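Local coordinates for uncharacterized protein (Bacteroides ovatus CL02T12C04, PDB 6PTM) that is probably an exo-acting carrageenase of glycoside hydrolase family 42, removing sugar units from the chain ends of carrageenan, at residues Asp159-Val164 with Tyr553-Gln558; Glu611-Val616 with Lys686-Met691; Thr254-Asn259 with Gln265-Leu270. All coordinates share one frame; numbering follows the deposited sequence.

Contact 1 (Asp159-Val164 with Tyr553-Gln558); sequences DKDMLV and YIMSFQ
The tight β-hairpin that leads into the first strand of the probable (β/α)8 barrel meets helix 551-559 here, where D161 and M162 touch M555. A type II' turn from D159 to M162 joins strands 157-159 and 162-165. It is closed by paired backbone bonds, M162 N to D159 O and D159 N to M162 O. With chi2 at -55° and chi3 at -50°, the M555 chain folds twice and brings its methyl CE against both turn residues. CE lies 3.3 Å from D161 OD2 and 3.8 Å from M162 CG, so one methyl packs on a carboxylate and on the aliphatic stem of the next residue. M555 also rests on P169 and F171 of strand 168-175. The buried D161 carboxylate has its charge partner at the end of helix 551-559, in a salt bridge from OD2 to R559 NE, while the Q558 amide is held through NE2 by T497 O. No direct hydrogen bond crosses the contact; water carries the polar link. Water 1 sits between D161 OD2 and Q558 OE1, but competing acceptors leave its hydrogen assignment uncertain. Water 2 donates to D161 O at 2.8 Å and to Q558 OE1 at 2.7 Å.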
loop_
_atom_site.group_PDB
_atom_site.type_symbol
_atom_site.label_atom_id
_atom_site.label_comp_id
_atom_site.label_asym_id
_atom_site.label_seq_id
_atom_site.Cartn_x
_atom_site.Cartn_y
_atom_site.Cartn_z
ATOM N N ASP A 159 1.685 5.720 -17.667
ATOM C CA ASP A 159 1.279 7.061 -18.128
ATOM C C ASP A 159 0.611 7.769 -16.951
ATOM O O ASP A 159 -0.538 7.421 -16.612
ATOM C CB ASP A 159 0.399 6.918 -19.368
ATOM C CG ASP A 159 -0.092 8.228 -19.941
ATOM O OD1 ASP A 159 0.298 9.269 -19.431
ATOM O OD2 ASP A 159 -0.885 8.177 -20.851
ATOM N N LYS A 160 1.292 8.741 -16.369
ATOM C CA LYS A 160 0.804 9.513 -15.191
ATOM C C LYS A 160 0.424 8.510 -14.088
ATOM O O LYS A 160 1.348 7.835 -13.633
ATOM C CB LYS A 160 -0.291 10.485 -15.652
ATOM C CG LYS A 160 -0.740 11.512 -14.621
ATOM C CD LYS A 160 -1.511 12.662 -15.221
ATOM C CE LYS A 160 -2.108 13.602 -14.190
ATOM N NZ LYS A 160 -2.945 14.642 -14.829
ATOM N N ASP A 161 -0.857 8.434 -13.704
ATOM C CA ASP A 161 -1.340 7.581 -12.586
ATOM C C ASP A 161 -1.874 6.256 -13.146
ATOM O O ASP A 161 -2.532 5.544 -12.409
ATOM C CB ASP A 161 -2.444 8.268 -11.769
ATOM C CG ASP A 161 -3.658 8.721 -12.562
ATOM O OD1 ASP A 161 -3.562 8.793 -13.767
ATOM O OD2 ASP A 161 -4.676 9.000 -11.957
ATOM N N MET A 162 -1.536 5.918 -14.387
ATOM C CA MET A 162 -2.111 4.683 -14.968
ATOM C C MET A 162 -1.068 3.744 -15.561
ATOM O O MET A 162 -0.006 4.186 -15.954
ATOM C CB MET A 162 -3.058 4.999 -16.132
ATOM C CG MET A 162 -4.111 6.027 -15.844
ATOM S SD MET A 162 -4.972 6.546 -17.330
ATOM C CE MET A 162 -3.776 7.690 -18.006
ATOM N N LEU A 163 -1.449 2.474 -15.608
ATOM C CA LEU A 163 -0.748 1.451 -16.409
ATOM C C LEU A 163 -1.650 1.322 -17.641
ATOM O O LEU A 163 -2.845 1.053 -17.472
ATOM C CB LEU A 163 -0.634 0.153 -15.615
ATOM C CG LEU A 163 0.514 0.148 -14.610
ATOM C CD1 LEU A 163 0.528 -1.133 -13.813
ATOM C CD2 LEU A 163 1.847 0.360 -15.309
ATOM N N VAL A 164 -1.092 1.547 -18.825
ATOM C CA VAL A 164 -1.919 1.613 -20.058
ATOM C C VAL A 164 -1.645 0.437 -21.001
ATOM O O VAL A 164 -0.491 0.159 -21.297
ATOM C CB VAL A 164 -1.694 2.961 -20.769
ATOM C CG1 VAL A 164 -2.368 3.030 -22.125
ATOM C CG2 VAL A 164 -2.106 4.140 -19.906
ATOM N N TYR A 553 -14.158 3.891 -14.781
ATOM C CA TYR A 553 -14.876 4.164 -13.516
ATOM C C TYR A 553 -13.854 4.181 -12.357
ATOM O O TYR A 553 -13.874 5.097 -11.522
ATOM C CB TYR A 553 -15.982 3.134 -13.285
ATOM C CG TYR A 553 -17.164 3.215 -14.222
ATOM C CD1 TYR A 553 -17.398 4.322 -15.032
ATOM C CD2 TYR A 553 -18.070 2.159 -14.284
ATOM C CE1 TYR A 553 -18.515 4.378 -15.850
ATOM C CE2 TYR A 553 -19.180 2.202 -15.101
ATOM C CZ TYR A 553 -19.408 3.320 -15.878
ATOM O OH TYR A 553 -20.513 3.368 -16.678
ATOM N N ILE A 554 -12.963 3.184 -12.329
ATOM C CA ILE A 554 -11.981 2.978 -11.240
ATOM C C ILE A 554 -11.064 4.190 -11.219
ATOM O O ILE A 554 -10.877 4.803 -10.116
ATOM C CB ILE A 554 -11.244 1.633 -11.387
ATOM C CG1 ILE A 554 -12.186 0.433 -11.309
ATOM C CG2 ILE A 554 -10.141 1.528 -10.349
ATOM C CD1 ILE A 554 -13.055 0.378 -10.061
ATOM N N MET A 555 -10.573 4.634 -12.379
ATOM C CA MET A 555 -9.672 5.809 -12.337
ATOM C C MET A 555 -10.478 7.024 -11.862
ATOM O O MET A 555 -9.911 7.791 -11.124
ATOM C CB MET A 555 -8.994 6.107 -13.676
ATOM C CG MET A 555 -8.124 5.007 -14.185
ATOM S SD MET A 555 -6.835 4.485 -12.997
ATOM C CE MET A 555 -6.137 6.081 -12.579
ATOM N N SER A 556 -11.765 7.176 -12.231
ATOM C CA SER A 556 -12.594 8.304 -11.742
ATOM C C SER A 556 -12.720 8.233 -10.210
ATOM O O SER A 556 -12.568 9.303 -9.520
ATOM C CB SER A 556 -13.930 8.354 -12.407
ATOM O OG SER A 556 -13.778 8.655 -13.785
ATOM N N PHE A 557 -12.959 7.045 -9.659
ATOM C CA PHE A 557 -13.000 6.889 -8.177
ATOM C C PHE A 557 -11.636 7.240 -7.564
ATOM O O PHE A 557 -11.651 7.934 -6.546
ATOM C CB PHE A 557 -13.428 5.486 -7.743
ATOM C CG PHE A 557 -14.885 5.191 -7.971
ATOM C CD1 PHE A 557 -15.863 5.910 -7.295
ATOM C CD2 PHE A 557 -15.283 4.185 -8.834
ATOM C CE1 PHE A 557 -17.212 5.636 -7.492
ATOM C CE2 PHE A 557 -16.624 3.887 -8.990
ATOM C CZ PHE A 557 -17.586 4.626 -8.347
ATOM N N GLN A 558 -10.508 6.808 -8.139
ATOM C CA GLN A 558 -9.154 7.073 -7.554
ATOM C C GLN A 558 -8.901 8.587 -7.581
ATOM O O GLN A 558 -8.282 9.137 -6.649
ATOM C CB GLN A 558 -8.017 6.397 -8.335
ATOM C CG GLN A 558 -7.915 4.874 -8.196
ATOM C CD GLN A 558 -6.659 4.356 -8.857
ATOM O OE1 GLN A 558 -5.863 5.149 -9.422
ATOM N NE2 GLN A 558 -6.440 3.045 -8.749
HETATM O O HOH W 1 -5.341 8.012 -9.570
HETATM O O HOH W 2 -3.796 3.797 -10.568
#

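Contact 2 (Glu611-Val616 with Lys686-Met691)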
loop_
_atom_site.group_PDB
_atom_site.type_symbol
_atom_site.label_atom_id
_atom_site.label_comp_id
_atom_site.label_asym_id
_atom_site.label_seq_id
_atom_site.Cartn_x
_atom_site.Cartn_y
_atom_site.Cartn_z
ATOM N N GLU A 611 -7.599 21.777 -4.059
ATOM C CA GLU A 611 -8.874 21.225 -4.585
ATOM C C GLU A 611 -9.595 20.559 -3.407
ATOM O O GLU A 611 -9.753 19.302 -3.387
ATOM C CB GLU A 611 -8.557 20.303 -5.764
ATOM C CG GLU A 611 -8.079 21.029 -7.015
ATOM C CD GLU A 611 -7.599 20.142 -8.164
ATOM O OE1 GLU A 611 -7.541 18.920 -8.009
ATOM O OE2 GLU A 611 -7.252 20.683 -9.218
ATOM N N TRP A 612 -10.021 21.375 -2.456
ATOM C CA TRP A 612 -10.815 20.953 -1.291
ATOM C C TRP A 612 -11.597 22.139 -0.724
ATOM O O TRP A 612 -11.335 23.293 -1.119
ATOM C CB TRP A 612 -9.900 20.327 -0.239
ATOM C CG TRP A 612 -8.788 21.241 0.170
ATOM C CD1 TRP A 612 -8.863 22.311 1.005
ATOM C CD2 TRP A 612 -7.414 21.121 -0.207
ATOM N NE1 TRP A 612 -7.626 22.872 1.164
ATOM C CE2 TRP A 612 -6.717 22.159 0.437
ATOM C CE3 TRP A 612 -6.711 20.232 -1.026
ATOM C CZ2 TRP A 612 -5.348 22.324 0.308
ATOM C CZ3 TRP A 612 -5.353 20.387 -1.148
ATOM C CH2 TRP A 612 -4.692 21.438 -0.511
ATOM N N ASP A 613 -12.541 21.844 0.162
ATOM C CA ASP A 613 -13.491 22.844 0.714
ATOM C C ASP A 613 -13.042 23.183 2.135
ATOM O O ASP A 613 -13.356 24.258 2.635
ATOM C CB ASP A 613 -14.920 22.288 0.702
ATOM C CG ASP A 613 -15.411 21.809 -0.639
ATOM O OD1 ASP A 613 -15.065 22.470 -1.612
ATOM O OD2 ASP A 613 -16.144 20.746 -0.693
ATOM N N ALA A 614 -12.353 22.275 2.823
ATOM C CA ALA A 614 -11.927 22.568 4.199
ATOM C C ALA A 614 -10.741 21.709 4.614
ATOM O O ALA A 614 -10.649 20.569 4.131
ATOM C CB ALA A 614 -13.088 22.369 5.154
ATOM N N ILE A 615 -9.920 22.278 5.504
ATOM C CA ILE A 615 -8.900 21.551 6.300
ATOM C C ILE A 615 -9.453 21.379 7.720
ATOM O O ILE A 615 -9.940 22.366 8.336
ATOM C CB ILE A 615 -7.561 22.308 6.229
ATOM C CG1 ILE A 615 -7.016 22.319 4.793
ATOM C CG2 ILE A 615 -6.558 21.773 7.247
ATOM C CD1 ILE A 615 -5.795 23.234 4.595
ATOM N N VAL A 616 -9.321 20.177 8.267
ATOM C CA VAL A 616 -9.685 19.926 9.680
ATOM C C VAL A 616 -8.379 19.770 10.446
ATOM O O VAL A 616 -7.468 19.132 9.924
ATOM C CB VAL A 616 -10.666 18.751 9.840
ATOM C CG1 VAL A 616 -11.892 18.954 8.977
ATOM C CG2 VAL A 616 -10.043 17.404 9.555
ATOM N N LYS A 686 -21.220 20.853 1.729
ATOM C CA LYS A 686 -22.598 21.197 1.258
ATOM C C LYS A 686 -22.575 22.630 0.692
ATOM O O LYS A 686 -23.072 22.810 -0.432
ATOM C CB LYS A 686 -23.647 21.007 2.371
ATOM C CG LYS A 686 -25.104 20.815 1.915
ATOM C CD LYS A 686 -26.155 20.750 3.036
ATOM N N SER A 687 -21.910 23.579 1.352
ATOM C CA SER A 687 -21.840 24.991 0.897
ATOM C C SER A 687 -21.200 25.074 -0.477
ATOM O O SER A 687 -21.586 25.955 -1.212
ATOM C CB SER A 687 -21.079 25.862 1.828
ATOM O OG SER A 687 -21.766 25.918 3.043
ATOM N N ASN A 688 -20.261 24.193 -0.819
ATOM C CA ASN A 688 -19.642 24.206 -2.169
ATOM C C ASN A 688 -20.303 23.139 -3.049
ATOM O O ASN A 688 -19.696 22.771 -4.088
ATOM C CB ASN A 688 -18.114 24.064 -2.083
ATOM C CG ASN A 688 -17.453 24.392 -3.398
ATOM O OD1 ASN A 688 -17.932 25.237 -4.136
ATOM N ND2 ASN A 688 -16.389 23.694 -3.731
ATOM N N LYS A 689 -21.498 22.675 -2.666
ATOM C CA LYS A 689 -22.342 21.761 -3.472
ATOM C C LYS A 689 -21.565 20.455 -3.753
ATOM O O LYS A 689 -21.695 19.946 -4.845
ATOM C CB LYS A 689 -22.777 22.471 -4.767
ATOM C CG LYS A 689 -23.496 23.814 -4.583
ATOM C CD LYS A 689 -24.146 24.368 -5.860
ATOM N N GLY A 690 -20.763 19.956 -2.804
ATOM C CA GLY A 690 -19.834 18.827 -3.017
ATOM C C GLY A 690 -20.350 17.503 -2.483
ATOM O O GLY A 690 -19.607 16.523 -2.566
ATOM N N MET A 691 -21.560 17.446 -1.917
ATOM C CA MET A 691 -22.063 16.190 -1.315
ATOM C C MET A 691 -22.406 15.254 -2.465
ATOM O O MET A 691 -22.625 15.711 -3.588
ATOM C CB MET A 691 -23.275 16.415 -0.400
ATOM C CG MET A 691 -22.950 17.211 0.867
ATOM S SD MET A 691 -21.639 16.453 1.856
ATOM C CE MET A 691 -22.533 15.054 2.536
#
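D613 and N688 meet almost perpendicularly, the carboxylate and amide planes standing 88° apart, and a single side-chain hydrogen bond spans the contact. N688 ND2 donates to D613 OD1 over 2.8 Å, with an N-H...O angle of 153°. It reaches the oxygen on the syn side but tilted out of the carboxylate plane. The amide's stem closes in as well: N688 CB lies 3.5 Å from D613 OD1 and 3.8 Å from D613 CG, so the carboxylate is met by a methylene beside the N-H. N688 can reach across because its CG stands anti to the backbone N (chi1 -167°), carrying the amide off the end of helix 674-687. That helix finishes in a Schellman motif, in which K689, with positive phi, sits at C', G690 N bonds to V685 O and K689 N to K686 O at 2.7 Å. D613 leads into strand 614-617, the middle strand of a five-stranded parallel sheet, and helix 674-687 packs on the same strand through A684 and M677. A second partner grips D613 OD1, R561 NH2 in a salt bridge, so one oxygen takes both the arginine and the neutral amide. The arginine would be expected to favour the ionised carboxylate.

Contact 3 (Thr254-Asn259 with Gln265-Leu270); sequences TMYDIN and QVNSDL
Y256 turns its ring into the space flanked by its own N and C (chi1 65°), and N267 swings its amide to the backbone-N side, opposite its carbonyl carbon (chi1 -79°). From opposite directions these torsions bring the phenol hydroxyl and the carboxamide together. N267 ND2 donates to Y256 OH over 3.0 Å through a rather bent N-H...O angle of 140°, with the hydroxyl somewhat out of the amide plane. The same nitrogen lies 3.6 Å from Y256 CZ, placed obliquely to the ring. On one face of the Y256 ring T254 CG2 sits 4.0 Å above the plane, offset toward the rim.

Both groups have further holds. Y256 OH is also hydrogen-bonded to H231 ND1. N267 ND2 gives a bond to A263 O, one turn back in its own helix, and OD1 accepts from N198 ND2, so the buried amide is fixed at both ends. A phenylalanine in place of Y256 would probably leave N267 ND2 and H231 ND1 each short of a partner in a buried setting. Farther along the loop, D257 OD1 accepts from N259 N at 2.9 Å, forming an Asx turn just ahead of helix 261-278.

That helix lies between strands 225-230 and 288-292 in the chain, as in a β-α-β unit. N198 and H231 each follow directly on a parallel strand, which places the polar cluster at the C-terminal ends of the strands, the end that carries the active site in (β/α)8-barrel hydrolases.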
loop_
_atom_site.group_PDB
_atom_site.type_symbol
_atom_site.label_atom_id
_atom_site.label_comp_id
_atom_site.label_asym_id
_atom_site.label_seq_id
_atom_site.Cartn_x
_atom_site.Cartn_y
_atom_site.Cartn_z
ATOM N N THR A 254 19.124 -2.909 5.482
ATOM C CA THR A 254 20.341 -2.128 5.069
ATOM C C THR A 254 21.467 -2.385 6.085
ATOM O O THR A 254 21.566 -1.655 7.094
ATOM C CB THR A 254 20.054 -0.627 4.883
ATOM O OG1 THR A 254 18.921 -0.415 4.044
ATOM C CG2 THR A 254 21.240 0.106 4.288
ATOM N N MET A 255 22.287 -3.406 5.855
ATOM C CA MET A 255 23.214 -3.930 6.887
ATOM C C MET A 255 24.593 -3.284 6.675
ATOM O O MET A 255 25.626 -3.978 6.582
ATOM C CB MET A 255 23.273 -5.459 6.825
ATOM C CG MET A 255 22.003 -6.122 7.288
ATOM S SD MET A 255 21.462 -5.468 8.881
ATOM C CE MET A 255 22.874 -5.956 9.884
ATOM N N TYR A 256 24.598 -1.968 6.569
ATOM C CA TYR A 256 25.808 -1.138 6.425
ATOM C C TYR A 256 25.385 0.313 6.688
ATOM O O TYR A 256 24.189 0.599 6.765
ATOM C CB TYR A 256 26.469 -1.373 5.066
ATOM C CG TYR A 256 25.686 -0.962 3.843
ATOM C CD1 TYR A 256 24.905 -1.864 3.130
ATOM C CD2 TYR A 256 25.708 0.348 3.398
ATOM C CE1 TYR A 256 24.181 -1.467 2.005
ATOM C CE2 TYR A 256 24.954 0.765 2.309
ATOM C CZ TYR A 256 24.217 -0.149 1.574
ATOM O OH TYR A 256 23.510 0.288 0.463
ATOM N N ASP A 257 26.366 1.196 6.779
ATOM C CA ASP A 257 26.173 2.605 7.185
ATOM C C ASP A 257 25.866 3.445 5.946
ATOM O O ASP A 257 26.785 3.655 5.156
ATOM C CB ASP A 257 27.450 3.105 7.856
ATOM C CG ASP A 257 27.344 4.555 8.295
ATOM O OD1 ASP A 257 26.236 5.118 8.213
ATOM O OD2 ASP A 257 28.354 5.081 8.757
ATOM N N ILE A 258 24.634 3.948 5.809
ATOM C CA ILE A 258 24.261 4.822 4.652
ATOM C C ILE A 258 25.076 6.125 4.656
ATOM O O ILE A 258 25.103 6.810 3.625
ATOM C CB ILE A 258 22.748 5.100 4.603
ATOM C CG1 ILE A 258 22.219 5.756 5.886
ATOM C CG2 ILE A 258 22.000 3.834 4.263
ATOM C CD1 ILE A 258 20.768 6.189 5.807
ATOM N N ASN A 259 25.718 6.498 5.770
ATOM C CA ASN A 259 26.507 7.756 5.814
ATOM C C ASN A 259 28.016 7.474 5.655
ATOM O O ASN A 259 28.792 8.423 5.833
ATOM C CB ASN A 259 26.170 8.548 7.079
ATOM C CG ASN A 259 24.736 9.004 7.066
ATOM O OD1 ASN A 259 23.937 8.592 7.902
ATOM N ND2 ASN A 259 24.401 9.868 6.117
ATOM N N GLN A 265 30.601 4.793 -2.357
ATOM C CA GLN A 265 31.459 4.299 -3.474
ATOM C C GLN A 265 30.835 3.002 -4.032
ATOM O O GLN A 265 30.689 2.851 -5.270
ATOM C CB GLN A 265 32.902 4.066 -3.006
ATOM C CG GLN A 265 33.782 3.355 -4.055
ATOM C CD GLN A 265 35.104 2.927 -3.464
ATOM O OE1 GLN A 265 35.719 3.715 -2.765
ATOM N NE2 GLN A 265 35.509 1.667 -3.663
ATOM N N VAL A 266 30.469 2.085 -3.153
ATOM C CA VAL A 266 30.049 0.723 -3.575
ATOM C C VAL A 266 28.714 0.839 -4.323
ATOM O O VAL A 266 28.569 0.241 -5.426
ATOM C CB VAL A 266 30.012 -0.277 -2.396
ATOM C CG1 VAL A 266 29.305 -1.561 -2.790
ATOM C CG2 VAL A 266 31.408 -0.598 -1.862
ATOM N N ASN A 267 27.767 1.595 -3.769
ATOM C CA ASN A 267 26.457 1.782 -4.429
ATOM C C ASN A 267 26.660 2.470 -5.785
ATOM O O ASN A 267 26.040 2.013 -6.744
ATOM C CB ASN A 267 25.475 2.512 -3.511
ATOM C CG ASN A 267 24.904 1.561 -2.492
ATOM O OD1 ASN A 267 23.873 0.925 -2.720
ATOM N ND2 ASN A 267 25.589 1.420 -1.378
ATOM N N SER A 268 27.465 3.531 -5.854
ATOM C CA SER A 268 27.800 4.259 -7.112
ATOM C C SER A 268 28.391 3.263 -8.125
ATOM O O SER A 268 27.975 3.282 -9.290
ATOM C CB SER A 268 28.717 5.426 -6.858
ATOM O OG SER A 268 27.997 6.454 -6.178
ATOM N N ASP A 269 29.259 2.365 -7.662
ATOM C CA ASP A 269 29.951 1.386 -8.543
ATOM C C ASP A 269 28.933 0.362 -9.046
ATOM O O ASP A 269 28.975 0.030 -10.256
ATOM C CB ASP A 269 31.155 0.735 -7.849
ATOM C CG ASP A 269 32.400 1.602 -7.808
ATOM O OD1 ASP A 269 32.448 2.590 -8.519
ATOM O OD2 ASP A 269 33.316 1.240 -7.091
ATOM N N LEU A 270 28.066 -0.138 -8.161
ATOM C CA LEU A 270 26.998 -1.075 -8.570
ATOM C C LEU A 270 26.174 -0.436 -9.692
ATOM O O LEU A 270 26.028 -1.086 -10.763
ATOM C CB LEU A 270 26.111 -1.492 -7.384
ATOM C CG LEU A 270 25.038 -2.512 -7.741
ATOM C CD1 LEU A 270 25.666 -3.817 -8.235
ATOM C CD2 LEU A 270 24.133 -2.805 -6.554
#

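How the contacts relate
Contacts 1 and 3 are buried and contact 2 lies at the surface, yet the centres of contacts 2 and 3 both lie about 27 Å from the centre of the chain, against about 16 Å for that of contact 1. They hold different elements. Contact 1 joins a hairpin ahead of the probable barrel to a helix far along the chain. Contact 3 ties a loop to the helix that follows it, within the stretch spanned by contact 1, and contact 2 belongs to the later parallel sheet. The chemistry differs accordingly: methyl packing and bridging waters in contact 1, one amide-carboxylate bond beside an arginine in contact 2, and a phenol-amide pair in contact 3. None touches another.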